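Local coordinates for protein lyase/mutase (Burkholderia cenocepacia, PDB 4LSB) that belongs to the phosphoenolpyruvate phosphomutase family of TIM-barrel lyases and mutases and carries a magnesium ion, at residues A24-T27 against A31-I34. Numbering follows the deposited sequence.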
loop_
_atom_site.group_PDB
_atom_site.type_symbol
_atom_site.label_atom_id
_atom_site.label_comp_id
_atom_site.label_asym_id
_atom_site.label_seq_id
_atom_site.Cartn_x
_atom_site.Cartn_y
_atom_site.Cartn_z
ATOM N N ALA B 24 20.475 16.036 14.079
ATOM C CA ALA B 24 20.017 17.265 14.733
ATOM C C ALA B 24 18.607 17.168 15.336
ATOM O O ALA B 24 18.340 17.817 16.358
ATOM C CB ALA B 24 20.083 18.443 13.774
ATOM N N LEU B 25 17.712 16.404 14.700
ATOM C CA LEU B 25 16.367 16.160 15.266
ATOM C C LEU B 25 16.488 15.597 16.631
ATOM O O LEU B 25 15.639 15.893 17.469
ATOM C CB LEU B 25 15.505 15.183 14.433
ATOM C CG LEU B 25 15.133 15.685 13.075
ATOM C CD1 LEU B 25 14.476 14.678 12.170
ATOM C CD2 LEU B 25 14.266 16.939 13.249
ATOM N N HIS B 26 17.550 14.825 16.890
ATOM C CA HIS B 26 17.681 14.147 18.174
ATOM C C HIS B 26 18.244 15.009 19.310
ATOM O O HIS B 26 18.277 14.540 20.440
ATOM C CB HIS B 26 18.543 12.888 18.065
ATOM C CG HIS B 26 17.948 11.827 17.196
ATOM N ND1 HIS B 26 18.009 11.891 15.831
ATOM C CD2 HIS B 26 17.296 10.683 17.499
ATOM C CE1 HIS B 26 17.411 10.839 15.318
ATOM N NE2 HIS B 26 16.960 10.093 16.309
ATOM N N THR B 27 18.763 16.171 18.980
ATOM C CA THR B 27 19.456 17.007 19.973
ATOM C C THR B 27 18.697 18.291 20.255
ATOM O O THR B 27 18.997 18.979 21.222
ATOM C CB THR B 27 20.884 17.329 19.543
ATOM O OG1 THR B 27 20.864 18.057 18.318
ATOM C CG2 THR B 27 21.701 16.019 19.378
ATOM N N ALA B 31 10.378 15.991 22.005
ATOM C CA ALA B 31 10.390 14.708 21.265
ATOM C C ALA B 31 9.821 14.937 19.866
ATOM O O ALA B 31 9.023 15.829 19.658
ATOM C CB ALA B 31 9.532 13.656 21.990
ATOM N N PHE B 32 10.220 14.101 18.915
ATOM C CA PHE B 32 9.641 14.176 17.559
ATOM C C PHE B 32 9.093 12.842 17.144
ATOM O O PHE B 32 9.525 11.825 17.613
ATOM C CB PHE B 32 10.644 14.710 16.509
ATOM C CG PHE B 32 11.739 13.749 16.127
ATOM C CD1 PHE B 32 12.880 13.627 16.894
ATOM C CD2 PHE B 32 11.654 13.021 14.944
ATOM C CE1 PHE B 32 13.879 12.748 16.537
ATOM C CE2 PHE B 32 12.650 12.143 14.574
ATOM C CZ PHE B 32 13.762 11.986 15.386
ATOM N N ILE B 33 8.162 12.857 16.210
ATOM C CA ILE B 33 7.554 11.622 15.744
ATOM C C ILE B 33 8.273 11.265 14.435
ATOM O O ILE B 33 8.487 12.123 13.586
ATOM C CB ILE B 33 6.042 11.783 15.492
ATOM C CG1 ILE B 33 5.324 12.072 16.808
ATOM C CG2 ILE B 33 5.482 10.549 14.846
ATOM C CD1 ILE B 33 3.841 12.430 16.685
ATOM N N ILE B 34 8.635 10.004 14.321
ATOM C CA ILE B 34 9.171 9.439 13.111
ATOM C C ILE B 34 8.154 8.403 12.610
ATOM O O ILE B 34 8.018 7.289 13.158
ATOM C CB ILE B 34 10.594 8.887 13.274
ATOM C CG1 ILE B 34 11.142 8.444 11.913
ATOM C CG2 ILE B 34 10.649 7.736 14.256
ATOM C CD1 ILE B 34 12.646 8.236 11.906
#
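Phe32, at the start of the first strand of the TIM barrel, meets Leu25 and His26, which follow one another near the C-terminal end of helix 14-25. Leu25 lies over one face of the phenyl ring: its CB sits 3.8 Å from the centroid of the Phe32 ring, 20° off the ring normal, in a CH-pi contact whose nearest ring atom is Phe32 CE1 at 3.6 Å, and CD1 of Leu25 reaches the far rim at Phe32 CE2, 3.9 Å away. His26 takes the end of the same ring in a T-shaped pair. The planes are turned 89° to each other, and Phe32 CZ points at the imidazole face, 3.8 Å from His26 CE1. With its CG held between the backbone N and the carbonyl carbon (chi1 73°), Phe32 extends its ring toward the helix end. The imidazole is fixed by two hydrogen bonds, ND1 with the carbonyl O of Phe22 and NE2 with NH1 of Arg238 on the adjoining strand 238-240, which also pairs through its backbone with Phe32. All three touching side chains are buried, whereas partly exposed Ala31, which turns its CB away from 24-27 and packs on helix 228-233, and solvent-exposed Thr27 do not touch the opposite segment. Thr27 N donates to Ala24 O at 3.1 Å.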